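Local coordinates for tailspike protein (Acinetobacter phage vB_ApiP_P1, PDB 6E1R) that probably binds and hydrolyses the capsular polysaccharide of Acinetobacter baumannii during host recognition, working as a trimeric beta-helical spike, at residues Thr194-Cys198 / Phe217-Asp221; Asp201-Arg205 / Thr228-Ile232; Ser239-Val243 / Trp269-Gly273; Phe303-Glu309 / Phe334-Asn340; Ala452-Pro457 / Gly549-Thr554. All coordinates share one frame; numbering follows the deposited sequence.

Interaction 1: residues Thr194-Cys198 / Phe217-Asp221; sequences TFDHC and FQKCD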
# COMPACT_ATOMS: atom_id res chain seq x y z
N THR A 194 -18.10 6.29 -8.92
CA THR A 194 -17.80 5.12 -8.11
C THR A 194 -18.53 3.92 -8.70
O THR A 194 -19.73 4.00 -8.98
CB THR A 194 -18.22 5.33 -6.65
OG1 THR A 194 -17.52 6.45 -6.10
CG2 THR A 194 -17.91 4.08 -5.82
N PHE A 195 -17.80 2.83 -8.89
CA PHE A 195 -18.36 1.57 -9.38
C PHE A 195 -18.27 0.55 -8.25
O PHE A 195 -17.20 0.00 -7.99
CB PHE A 195 -17.64 1.11 -10.64
CG PHE A 195 -17.79 2.05 -11.80
CD1 PHE A 195 -16.92 3.11 -11.97
CD2 PHE A 195 -18.81 1.88 -12.72
CE1 PHE A 195 -17.05 3.98 -13.04
CE2 PHE A 195 -18.95 2.74 -13.79
CZ PHE A 195 -18.07 3.80 -13.95
N ASP A 196 -19.39 0.31 -7.58
CA ASP A 196 -19.45 -0.56 -6.41
C ASP A 196 -20.03 -1.91 -6.83
O ASP A 196 -21.22 -2.02 -7.13
CB ASP A 196 -20.29 0.08 -5.31
CG ASP A 196 -20.32 -0.76 -4.04
OD1 ASP A 196 -19.55 -1.74 -3.94
OD2 ASP A 196 -21.11 -0.42 -3.13
N HIS A 197 -19.17 -2.93 -6.86
CA HIS A 197 -19.58 -4.31 -7.15
C HIS A 197 -20.31 -4.42 -8.49
O HIS A 197 -21.25 -5.21 -8.64
CB HIS A 197 -20.44 -4.89 -6.02
CG HIS A 197 -19.68 -5.13 -4.75
ND1 HIS A 197 -19.22 -4.12 -3.95
CD2 HIS A 197 -19.31 -6.29 -4.15
CE1 HIS A 197 -18.60 -4.63 -2.90
NE2 HIS A 197 -18.64 -5.95 -3.00
N CYS A 198 -19.89 -3.62 -9.46
CA CYS A 198 -20.47 -3.70 -10.79
C CYS A 198 -19.81 -4.81 -11.60
O CYS A 198 -18.59 -4.98 -11.55
CB CYS A 198 -20.35 -2.36 -11.52
SG CYS A 198 -21.34 -1.03 -10.80
N PHE A 217 -13.05 1.78 -8.18
CA PHE A 217 -13.75 0.54 -8.50
C PHE A 217 -13.66 -0.39 -7.29
O PHE A 217 -12.56 -0.77 -6.89
CB PHE A 217 -13.15 -0.13 -9.74
CG PHE A 217 -13.32 0.66 -11.00
CD1 PHE A 217 -12.55 1.78 -11.24
CD2 PHE A 217 -14.24 0.27 -11.96
CE1 PHE A 217 -12.70 2.51 -12.41
CE2 PHE A 217 -14.40 0.99 -13.13
CZ PHE A 217 -13.62 2.11 -13.35
N GLN A 218 -14.81 -0.75 -6.72
CA GLN A 218 -14.87 -1.55 -5.50
C GLN A 218 -15.37 -2.94 -5.86
O GLN A 218 -16.58 -3.16 -6.02
CB GLN A 218 -15.75 -0.88 -4.46
CG GLN A 218 -15.24 0.49 -4.02
CD GLN A 218 -13.91 0.41 -3.28
OE1 GLN A 218 -13.53 -0.65 -2.77
NE2 GLN A 218 -13.20 1.52 -3.23
N LYS A 219 -14.44 -3.89 -5.96
CA LYS A 219 -14.72 -5.30 -6.23
C LYS A 219 -15.61 -5.46 -7.46
O LYS A 219 -16.66 -6.12 -7.43
CB LYS A 219 -15.33 -5.99 -5.00
CG LYS A 219 -15.18 -7.50 -5.07
CD LYS A 219 -15.26 -8.15 -3.71
CE LYS A 219 -14.87 -9.61 -3.78
NZ LYS A 219 -14.64 -10.20 -2.43
N CYS A 220 -15.20 -4.83 -8.55
CA CYS A 220 -15.88 -5.01 -9.81
C CYS A 220 -15.33 -6.26 -10.51
O CYS A 220 -14.27 -6.78 -10.16
CB CYS A 220 -15.70 -3.79 -10.70
SG CYS A 220 -16.49 -2.29 -10.06
N ASP A 221 -16.08 -6.74 -11.49
CA ASP A 221 -15.69 -7.93 -12.24
C ASP A 221 -15.75 -7.62 -13.72
O ASP A 221 -16.74 -7.07 -14.21
CB ASP A 221 -16.59 -9.12 -11.89
CG ASP A 221 -16.10 -10.41 -12.50
OD1 ASP A 221 -16.07 -10.52 -13.74
OD2 ASP A 221 -15.74 -11.33 -11.73
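Phe195 and Asp196 run parallel to Phe217 and Gln218 at a CA-CA spacing of 4.8 Å in both pairs, the register of strands on adjacent coils of a parallel beta-helix. Gln218 N gives a nearly straight bond to Phe195 O (2.8 Å, 177°), and Gln218 O takes His197 N at 2.7 Å. His197 and Lys219 then adopt positive phi, which swings both coils round a corner; pairing resumes beyond it, where Asp221 N reaches Cys198 O at 3.1 Å. On one face of the sheet the rings of Phe195 and Phe217 lie side by side and point the same way, their planes 8° apart and their centroids 4.8 Å apart, slid so far that overlap is slight. Phe195 CD1 sits over the rim of the Phe217 face, 3.5 Å from Phe217 CE2. Phe166 and Phe253 on the flanking coils continue this aromatic row. At the corner, Lys219 CB lies over one face of the His197 imidazole, a CH-pi contact 4.0 Å from the ring centroid. Both tails continue into the second subunit: His197 NE2 bonds to its Thr194 OG1, while Lys219 NZ bonds to Ser193 O and forms a salt bridge with Asp216 OD2 of that subunit. Inside the turn, Cys220 SG, anti to its own carbonyl carbon (chi1 -65°), is turned back to Phe195 CB, 3.6 Å away, and receives a weak bond from Cys198 N.

Interaction 2: residues Asp201-Arg205 / Thr228-Ile232; sequences DRSLR and TTNSI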
# COMPACT_ATOMS: atom_id res chain seq x y z
N ASP A 201 -20.15 -8.06 -18.21
CA ASP A 201 -20.22 -9.34 -18.88
C ASP A 201 -19.27 -9.39 -20.07
O ASP A 201 -19.04 -8.38 -20.75
CB ASP A 201 -21.66 -9.61 -19.34
CG ASP A 201 -21.89 -11.07 -19.70
OD1 ASP A 201 -21.35 -11.52 -20.74
OD2 ASP A 201 -22.61 -11.76 -18.96
N ARG A 202 -18.71 -10.57 -20.32
CA ARG A 202 -17.77 -10.75 -21.41
C ARG A 202 -18.42 -10.62 -22.78
O ARG A 202 -17.70 -10.52 -23.78
CB ARG A 202 -17.09 -12.11 -21.30
CG ARG A 202 -15.60 -12.10 -21.58
CD ARG A 202 -15.06 -13.52 -21.67
NE ARG A 202 -15.58 -14.37 -20.61
CZ ARG A 202 -15.66 -15.70 -20.69
NH1 ARG A 202 -15.24 -16.33 -21.78
NH2 ARG A 202 -16.15 -16.40 -19.67
N SER A 203 -19.75 -10.61 -22.84
CA SER A 203 -20.45 -10.40 -24.11
C SER A 203 -20.22 -9.00 -24.65
O SER A 203 -20.35 -8.78 -25.86
CB SER A 203 -21.94 -10.65 -23.93
OG SER A 203 -22.47 -9.88 -22.87
N LEU A 204 -19.88 -8.04 -23.78
CA LEU A 204 -19.59 -6.69 -24.22
C LEU A 204 -18.32 -6.65 -25.06
O LEU A 204 -17.39 -7.44 -24.85
CB LEU A 204 -19.44 -5.76 -23.02
CG LEU A 204 -20.67 -5.48 -22.17
CD1 LEU A 204 -20.27 -4.80 -20.87
CD2 LEU A 204 -21.67 -4.62 -22.93
N ARG A 205 -18.29 -5.73 -26.02
CA ARG A 205 -17.06 -5.49 -26.77
C ARG A 205 -16.04 -4.75 -25.91
O ARG A 205 -14.85 -5.09 -25.91
CB ARG A 205 -17.36 -4.71 -28.05
CG ARG A 205 -16.13 -4.42 -28.90
CD ARG A 205 -15.43 -5.70 -29.32
NE ARG A 205 -14.23 -5.42 -30.11
CZ ARG A 205 -13.02 -5.24 -29.59
NH1 ARG A 205 -12.85 -5.30 -28.27
NH2 ARG A 205 -11.99 -4.99 -30.38
N THR A 228 -23.68 -14.40 -23.47
CA THR A 228 -23.66 -14.90 -24.83
C THR A 228 -22.23 -14.85 -25.36
O THR A 228 -21.42 -14.02 -24.93
CB THR A 228 -24.61 -14.11 -25.75
OG1 THR A 228 -24.68 -14.75 -27.03
CG2 THR A 228 -24.15 -12.68 -25.92
N THR A 229 -21.93 -15.74 -26.30
CA THR A 229 -20.56 -15.89 -26.79
C THR A 229 -20.09 -14.64 -27.52
O THR A 229 -20.81 -14.07 -28.34
CB THR A 229 -20.47 -17.11 -27.72
OG1 THR A 229 -21.78 -17.64 -27.95
CG2 THR A 229 -19.59 -18.18 -27.10
N ASN A 230 -18.86 -14.23 -27.22
CA ASN A 230 -18.21 -13.08 -27.84
C ASN A 230 -17.08 -13.58 -28.72
O ASN A 230 -16.09 -14.13 -28.22
CB ASN A 230 -17.70 -12.11 -26.77
CG ASN A 230 -17.10 -10.84 -27.35
OD1 ASN A 230 -16.68 -10.80 -28.51
ND2 ASN A 230 -17.05 -9.79 -26.54
N SER A 231 -17.22 -13.38 -30.04
CA SER A 231 -16.21 -13.78 -31.00
C SER A 231 -15.38 -12.60 -31.51
O SER A 231 -14.32 -12.82 -32.11
CB SER A 231 -16.86 -14.49 -32.20
OG SER A 231 -17.80 -13.65 -32.84
N ILE A 232 -15.82 -11.37 -31.28
CA ILE A 232 -15.09 -10.21 -31.78
C ILE A 232 -13.96 -9.84 -30.82
O ILE A 232 -12.85 -9.52 -31.26
CB ILE A 232 -16.05 -9.04 -32.02
CG1 ILE A 232 -17.12 -9.44 -33.04
CG2 ILE A 232 -15.29 -7.80 -32.49
CD1 ILE A 232 -18.11 -8.34 -33.37
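Asn230 reaches across to the turn at Arg202 and makes the one hydrogen bond that joins 201-205 to 228-232. Its ND2 donates to Arg202 O at 2.9 Å with an angle of 161°. The donor lies in the plane of that carbonyl and the oxygen lies close to the amide plane, so the amide meets its acceptor flat. The side chain gets there with CG anti to the backbone N (chi1 -176°). ND2 also bonds to Gly233 O, and OD1 accepts a weak bond from Ile232 N, which leaves the amide held within its own loop as well as across the contact. The receiving turn has polar bonds of its own: Asp201 OD1 takes Ser203 N at 2.8 Å through its anti lone pair, an Asx turn, and Ser203 OG from above the carboxylate plane at 2.9 Å, inside a type I turn from Asp201 to Leu204. Van der Waals contacts are sparse. Ser203 CB touches Thr228 CG2 at 3.6 Å, and the Arg205 chain, bent at chi2 (59°), crosses Ile232 at about a right angle with Arg205 NE 3.5 Å from Ile232 CG2. The guanidinium goes on to a salt bridge with Asp263. The contact thus joins two loops on successive beta-helix coils, the first, between strands 199-200 and 208-213, turning a corner at Arg205 and the other lying between 221-222 and 235-239, with Leu204 resting on strand 169-173.

Interaction 3: residues Ser239-Val243 / Trp269-Gly273; sequences SLGVV and WDSYG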
# COMPACT_ATOMS: atom_id res chain seq x y z
N SER A 239 -9.70 3.99 -21.99
CA SER A 239 -9.90 5.40 -21.68
C SER A 239 -9.01 6.20 -22.63
O SER A 239 -7.79 6.27 -22.44
CB SER A 239 -9.59 5.69 -20.22
OG SER A 239 -10.37 4.88 -19.36
N LEU A 240 -9.62 6.81 -23.64
CA LEU A 240 -8.90 7.63 -24.60
C LEU A 240 -9.25 9.09 -24.36
O LEU A 240 -10.43 9.46 -24.36
CB LEU A 240 -9.24 7.22 -26.03
CG LEU A 240 -9.00 5.75 -26.38
CD1 LEU A 240 -9.16 5.51 -27.87
CD2 LEU A 240 -7.63 5.28 -25.89
N GLY A 241 -8.23 9.92 -24.18
CA GLY A 241 -8.45 11.32 -23.92
C GLY A 241 -7.71 12.24 -24.87
O GLY A 241 -7.34 11.84 -25.98
N VAL A 242 -7.48 13.48 -24.43
CA VAL A 242 -6.75 14.48 -25.20
C VAL A 242 -5.60 14.97 -24.33
O VAL A 242 -5.79 15.28 -23.15
CB VAL A 242 -7.66 15.65 -25.62
CG1 VAL A 242 -6.87 16.71 -26.37
CG2 VAL A 242 -8.82 15.15 -26.46
N VAL A 243 -4.40 15.05 -24.91
CA VAL A 243 -3.23 15.46 -24.15
C VAL A 243 -3.41 16.90 -23.69
O VAL A 243 -3.78 17.78 -24.47
CB VAL A 243 -1.96 15.30 -24.99
CG1 VAL A 243 -0.76 15.91 -24.27
CG2 VAL A 243 -1.70 13.83 -25.30
N TRP A 269 -5.14 3.05 -21.69
CA TRP A 269 -5.39 4.49 -21.62
C TRP A 269 -4.19 5.21 -22.22
O TRP A 269 -3.07 4.69 -22.23
CB TRP A 269 -5.65 4.96 -20.19
CG TRP A 269 -4.44 5.06 -19.31
CD1 TRP A 269 -3.64 6.16 -19.14
CD2 TRP A 269 -3.90 4.05 -18.46
NE1 TRP A 269 -2.63 5.88 -18.25
CE2 TRP A 269 -2.77 4.59 -17.82
CE3 TRP A 269 -4.26 2.72 -18.18
CZ2 TRP A 269 -2.00 3.86 -16.91
CZ3 TRP A 269 -3.49 2.00 -17.28
CH2 TRP A 269 -2.37 2.57 -16.66
N ASP A 270 -4.44 6.41 -22.73
CA ASP A 270 -3.42 7.18 -23.44
C ASP A 270 -3.32 8.58 -22.84
O ASP A 270 -3.72 8.83 -21.69
CB ASP A 270 -3.74 7.21 -24.94
CG ASP A 270 -5.09 7.83 -25.24
OD1 ASP A 270 -5.78 8.27 -24.30
OD2 ASP A 270 -5.47 7.89 -26.44
N SER A 271 -2.78 9.51 -23.62
CA SER A 271 -2.66 10.92 -23.26
C SER A 271 -1.82 11.14 -22.01
O SER A 271 -1.97 12.17 -21.34
CB SER A 271 -4.04 11.57 -23.10
OG SER A 271 -4.81 11.42 -24.27
N TYR A 272 -0.94 10.19 -21.68
CA TYR A 272 -0.08 10.27 -20.50
C TYR A 272 -0.92 10.40 -19.22
O TYR A 272 -0.60 11.19 -18.33
CB TYR A 272 0.93 11.41 -20.63
CG TYR A 272 1.78 11.31 -21.87
CD1 TYR A 272 1.40 11.93 -23.05
CD2 TYR A 272 2.96 10.58 -21.87
CE1 TYR A 272 2.17 11.83 -24.19
CE2 TYR A 272 3.74 10.47 -23.01
CZ TYR A 272 3.34 11.11 -24.17
OH TYR A 272 4.11 11.01 -25.30
N GLY A 273 -1.99 9.62 -19.14
CA GLY A 273 -2.82 9.64 -17.95
C GLY A 273 -2.07 9.15 -16.73
O GLY A 273 -1.21 8.28 -16.81
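Asp270 and Leu240 cross at about a right angle, the carboxylate laid against the leucine so that Asp270 OD2 lies 3.4 Å from Leu240 CD2. Asp270 CG sits between its backbone N and carbonyl carbon (chi1 59°), which turns the carboxylate toward 239-243. There OD1 accepts Gly241 N through its syn lone pair (3.0 Å, 160°). Next along, Val243 CG2 packs 3.7 Å from Ser271 CA and approaches the edge of the Tyr272 ring, 4.3 Å from CD1. At the other end the chains still pair as strands of a parallel beta-helix: Ser239 bridges Trp269 with CA atoms 4.6 Å apart, and Asp270 N gives Ser239 O a weak bond. Trp269 turns its indole from this pair back along its own chain. Its NE1 donates to Gly273 O at 3.1 Å from above the carbonyl plane, and Trp276 stacks on the ring. Chemically, a carboxylate oxygen takes over as acceptor just where the regular backbone pairing runs out. A directed side-chain bond therefore continues the cohesion of strands 235-239 and 267-270 into the loops that follow, while the apolar Val243 contact beyond it has no such directionality.

Interaction 4: residues Phe303-Glu309 / Phe334-Asn340; sequences FVGGYIE and FQGIHMN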
# COMPACT_ATOMS: atom_id res chain seq x y z
N PHE A 303 1.03 -2.03 -8.10
CA PHE A 303 0.19 -3.18 -7.78
C PHE A 303 0.47 -3.56 -6.33
O PHE A 303 1.54 -4.12 -6.03
CB PHE A 303 0.46 -4.36 -8.71
CG PHE A 303 0.17 -4.06 -10.16
CD1 PHE A 303 1.13 -3.49 -10.97
CD2 PHE A 303 -1.06 -4.37 -10.71
CE1 PHE A 303 0.87 -3.22 -12.30
CE2 PHE A 303 -1.33 -4.11 -12.03
CZ PHE A 303 -0.37 -3.53 -12.83
N VAL A 304 -0.46 -3.26 -5.44
CA VAL A 304 -0.30 -3.51 -4.01
C VAL A 304 -1.12 -4.76 -3.70
O VAL A 304 -2.32 -4.70 -3.44
CB VAL A 304 -0.72 -2.31 -3.16
CG1 VAL A 304 -0.47 -2.59 -1.69
CG2 VAL A 304 0.04 -1.06 -3.60
N GLY A 305 -0.45 -5.92 -3.74
CA GLY A 305 -1.12 -7.19 -3.51
C GLY A 305 -1.96 -7.63 -4.69
O GLY A 305 -2.37 -6.81 -5.51
N GLY A 306 -2.20 -8.94 -4.80
CA GLY A 306 -3.09 -9.45 -5.82
C GLY A 306 -2.45 -10.57 -6.61
O GLY A 306 -1.43 -11.14 -6.21
N TYR A 307 -3.06 -10.88 -7.76
CA TYR A 307 -2.62 -11.97 -8.62
C TYR A 307 -2.44 -11.48 -10.05
O TYR A 307 -3.27 -10.71 -10.55
CB TYR A 307 -3.62 -13.14 -8.62
CG TYR A 307 -3.77 -13.84 -7.30
CD1 TYR A 307 -4.52 -13.29 -6.28
CD2 TYR A 307 -3.18 -15.08 -7.08
CE1 TYR A 307 -4.67 -13.93 -5.07
CE2 TYR A 307 -3.33 -15.74 -5.87
CZ TYR A 307 -4.08 -15.15 -4.87
OH TYR A 307 -4.23 -15.80 -3.67
N ILE A 308 -1.36 -11.92 -10.69
CA ILE A 308 -1.20 -11.79 -12.13
C ILE A 308 -0.68 -13.13 -12.63
O ILE A 308 0.53 -13.39 -12.60
CB ILE A 308 -0.24 -10.64 -12.51
CG1 ILE A 308 -0.71 -9.32 -11.90
CG2 ILE A 308 -0.15 -10.52 -14.02
CD1 ILE A 308 0.19 -8.15 -12.23
N GLU A 309 -1.58 -14.01 -13.06
CA GLU A 309 -1.21 -15.38 -13.36
C GLU A 309 -2.06 -15.92 -14.50
O GLU A 309 -2.97 -15.25 -14.98
CB GLU A 309 -1.34 -16.27 -12.11
CG GLU A 309 -2.73 -16.30 -11.50
CD GLU A 309 -2.82 -17.24 -10.31
OE1 GLU A 309 -1.76 -17.68 -9.82
OE2 GLU A 309 -3.95 -17.53 -9.86
N PHE A 334 5.56 -3.87 -8.30
CA PHE A 334 4.79 -5.09 -8.05
C PHE A 334 5.05 -5.46 -6.59
O PHE A 334 6.00 -6.18 -6.28
CB PHE A 334 5.19 -6.21 -9.00
CG PHE A 334 4.89 -5.91 -10.44
CD1 PHE A 334 3.64 -6.18 -10.98
CD2 PHE A 334 5.86 -5.36 -11.27
CE1 PHE A 334 3.37 -5.91 -12.30
CE2 PHE A 334 5.59 -5.09 -12.59
CZ PHE A 334 4.34 -5.36 -13.11
N GLN A 335 4.19 -4.97 -5.70
CA GLN A 335 4.38 -5.13 -4.26
C GLN A 335 3.58 -6.35 -3.80
O GLN A 335 2.36 -6.27 -3.63
CB GLN A 335 3.96 -3.87 -3.51
CG GLN A 335 4.11 -3.96 -2.00
CD GLN A 335 3.87 -2.63 -1.31
OE1 GLN A 335 3.95 -1.57 -1.93
NE2 GLN A 335 3.58 -2.69 -0.01
N GLY A 336 4.27 -7.47 -3.60
CA GLY A 336 3.66 -8.67 -3.08
C GLY A 336 2.61 -9.28 -3.99
O GLY A 336 1.48 -9.53 -3.56
N ILE A 337 2.97 -9.52 -5.24
CA ILE A 337 2.04 -10.05 -6.24
C ILE A 337 2.31 -11.53 -6.43
O ILE A 337 3.47 -11.95 -6.56
CB ILE A 337 2.17 -9.29 -7.57
CG1 ILE A 337 2.14 -7.78 -7.33
CG2 ILE A 337 1.06 -9.70 -8.53
CD1 ILE A 337 0.89 -7.30 -6.63
N HIS A 338 1.24 -12.33 -6.44
CA HIS A 338 1.35 -13.75 -6.74
C HIS A 338 1.34 -13.92 -8.26
O HIS A 338 0.33 -13.65 -8.91
CB HIS A 338 0.22 -14.53 -6.09
CG HIS A 338 0.36 -16.02 -6.18
ND1 HIS A 338 0.92 -16.77 -5.18
CD2 HIS A 338 0.04 -16.88 -7.17
CE1 HIS A 338 0.93 -18.04 -5.53
NE2 HIS A 338 0.40 -18.14 -6.74
N MSE A 339 2.47 -14.36 -8.82
CA MSE A 339 2.61 -14.40 -10.27
C MSE A 339 3.01 -15.78 -10.79
O MSE A 339 4.17 -16.02 -11.11
CB MSE A 339 3.64 -13.37 -10.73
CG MSE A 339 3.24 -11.94 -10.41
SE MSE A 339 4.62 -10.64 -10.88
CE MSE A 339 3.62 -9.59 -12.18
N ASN A 340 2.03 -16.68 -10.89
CA ASN A 340 2.23 -18.02 -11.45
C ASN A 340 2.00 -17.94 -12.95
O ASN A 340 0.86 -18.00 -13.42
CB ASN A 340 1.29 -19.01 -10.78
CG ASN A 340 1.57 -20.44 -11.19
OD1 ASN A 340 2.62 -20.74 -11.78
ND2 ASN A 340 0.65 -21.34 -10.88
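Phe303 and Phe334 lie side by side and point the same way, with planes 2° apart and centroids separated by 5.1 Å; the rings are slid so that they barely overlap. Ile308 CD1 closes over this pair, above one face of Phe303 and at the edge of Phe334, 3.9 Å from CE1. The same methyl lies 3.7 Å from CE of Met339, a selenomethionine, and Ile337 CD1 fills in beside Phe303 CB at 3.6 Å. On the outward face, past the corner, the Tyr307 and His338 rings meet obliquely, Tyr307 CD2 being 3.6 Å from His338 CB. Glu309 OE1 comes in plane to the His338 edge, 3.3 Å from CD2, with carboxylate and ring 83° apart. Four backbone bonds set this register, two before the corner and two after it: Gln335 N to Phe303 O (2.8 Å) and Gly305 N to Gln335 O, then His338 N to Gly306 O (2.9 Å) and Ile308 N to His338 O. Gly305 and Gly336 stand at the corners, and Gly306 follows; all three have positive phi. Further out, Phe278 and Phe360 extend the aromatic row along the beta-helix. Tyr307 OH and His338 ND1 bond to Thr274 and Ser299 of the second subunit, and Gln335 bonds to Gln335 of both other subunits. Chemistry thus divides the coil: phenyl and aliphatic groups fill its interior, while tyrosine, histidine and glutamine spend their polar ends on the trimer interface.

Interaction 5: residues Ala452-Pro457 / Gly549-Thr554; sequences ASLSHP and GNVQAT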
# COMPACT_ATOMS: atom_id res chain seq x y z
N ALA A 452 45.31 8.11 -17.77
CA ALA A 452 44.19 8.67 -17.02
C ALA A 452 44.59 10.02 -16.44
O ALA A 452 45.77 10.36 -16.36
CB ALA A 452 43.74 7.72 -15.90
N SER A 453 43.58 10.79 -16.06
CA SER A 453 43.78 12.07 -15.39
C SER A 453 43.64 11.90 -13.89
O SER A 453 42.73 11.22 -13.41
CB SER A 453 42.77 13.11 -15.89
OG SER A 453 42.93 13.36 -17.27
N LEU A 454 44.56 12.51 -13.15
CA LEU A 454 44.59 12.43 -11.70
C LEU A 454 44.10 13.74 -11.09
O LEU A 454 44.40 14.82 -11.61
CB LEU A 454 46.00 12.11 -11.19
CG LEU A 454 46.63 10.85 -11.77
CD1 LEU A 454 48.02 10.62 -11.20
CD2 LEU A 454 45.74 9.63 -11.52
N SER A 455 43.34 13.63 -10.01
CA SER A 455 42.81 14.81 -9.33
C SER A 455 42.33 14.41 -7.95
O SER A 455 42.13 13.23 -7.65
CB SER A 455 41.67 15.45 -10.13
OG SER A 455 40.60 14.54 -10.31
N HIS A 456 42.15 15.41 -7.10
CA HIS A 456 41.55 15.18 -5.79
C HIS A 456 40.07 14.85 -5.98
O HIS A 456 39.37 15.56 -6.71
CB HIS A 456 41.72 16.40 -4.90
CG HIS A 456 41.45 16.14 -3.45
ND1 HIS A 456 40.18 15.98 -2.95
CD2 HIS A 456 42.29 16.03 -2.39
CE1 HIS A 456 40.25 15.77 -1.64
NE2 HIS A 456 41.52 15.80 -1.28
N PRO A 457 39.56 13.80 -5.34
CA PRO A 457 38.17 13.39 -5.61
C PRO A 457 37.12 14.18 -4.86
O PRO A 457 35.94 14.11 -5.23
CB PRO A 457 38.15 11.91 -5.19
CG PRO A 457 39.36 11.72 -4.30
CD PRO A 457 40.19 12.97 -4.31
N GLY A 549 42.93 6.38 -1.57
CA GLY A 549 43.31 7.62 -0.93
C GLY A 549 42.71 8.84 -1.60
O GLY A 549 41.63 8.77 -2.19
N ASN A 550 43.41 9.98 -1.51
CA ASN A 550 42.91 11.24 -2.04
C ASN A 550 43.29 11.43 -3.51
O ASN A 550 43.87 12.45 -3.88
CB ASN A 550 43.42 12.40 -1.19
CG ASN A 550 42.87 12.37 0.22
OD1 ASN A 550 43.63 12.38 1.19
ND2 ASN A 550 41.55 12.33 0.33
N VAL A 551 42.96 10.46 -4.36
CA VAL A 551 43.24 10.57 -5.78
C VAL A 551 42.23 9.73 -6.55
O VAL A 551 41.77 8.68 -6.07
CB VAL A 551 44.70 10.14 -6.11
CG1 VAL A 551 44.89 8.64 -5.90
CG2 VAL A 551 45.07 10.55 -7.53
N GLN A 552 41.87 10.20 -7.74
CA GLN A 552 40.96 9.50 -8.63
C GLN A 552 41.50 9.56 -10.05
O GLN A 552 42.11 10.56 -10.45
CB GLN A 552 39.55 10.11 -8.58
CG GLN A 552 39.49 11.57 -9.00
CD GLN A 552 38.07 12.10 -9.09
OE1 GLN A 552 37.10 11.34 -8.96
NE2 GLN A 552 37.94 13.40 -9.32
N ALA A 553 41.29 8.49 -10.80
CA ALA A 553 41.73 8.40 -12.19
C ALA A 553 40.51 8.49 -13.09
O ALA A 553 39.67 7.58 -13.10
CB ALA A 553 42.50 7.10 -12.44
N THR A 554 40.40 9.59 -13.84
CA THR A 554 39.25 9.81 -14.71
C THR A 554 39.68 10.04 -16.15
O THR A 554 38.85 10.15 -17.05
CB THR A 554 38.41 11.02 -14.24
OG1 THR A 554 39.20 12.21 -14.32
CG2 THR A 554 37.94 10.82 -12.81
OXT THR A 554 40.87 10.13 -16.45
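Ser453 N donates to Thr554 OXT, an oxygen of the C-terminal carboxylate, at 2.8 Å and 172°, so the chain's last residue is bonded into the sheet. Thr554 N returns a bond to Ser453 O at 2.9 Å. Further along, Gln552 N gives Ser455 O a bond of 3.0 Å, with a weak return from Ser455 N to Gln552 O. This is antiparallel pairing: Ser455-Gln552 is a hydrogen-bonded pair and Leu454-Ala553 a non-hydrogen-bonded one. On the Ser455 face, Gln552 CG sits between its backbone N and carbonyl carbon (chi1 61°) and the chain then extends, bringing NE2 to Ser455 OG (3.1 Å), nearly in the amide plane. Gln552 CD meanwhile leans on Pro457 CA at 3.7 Å. The opposite face is apolar: Ala452 CB meets Ala553 CB at 3.7 Å, and Leu454 CB touches Val551 CG2 at 4.1 Å, with Leu468 beyond both Leu454 and Val551. Past the strand, the Asn550 amide lies beside the His456 ring with planes 9° apart, His456 NE2 to Asn550 ND2 3.8 Å. Asn550, centre of an inverse gamma turn, bonds through OD1 to Asn471 of the third subunit, and His456 ND1 accepts from Ser458 N. The pattern, a short strand outermost in this chain with one apolar face turned to a second antiparallel sheet, is consistent with a beta sandwich, here the C-terminal domain beyond the beta-helix.

How the interactions relate
From the N terminus, the first contacts join consecutive coils of the beta-helix. Interaction 1 closes a loop of 18 residues between its segments and interaction 2 one of 22; the two cross, since 201-205 falls inside the first loop and 228-232 follows 217-221. Interaction 3 opens after both have closed and ties strand 235-239 to 267-270, on a different side of the coils. Interaction 4 comes next in series, spanning a corner between two sides; like interaction 1 it reaches the second subunit. Interaction 5, its centre about 46 Å from that of interaction 4, brackets 91 residues and pairs the chain's last residues with strand 448-455 within the C-terminal domain, which contacts the third subunit.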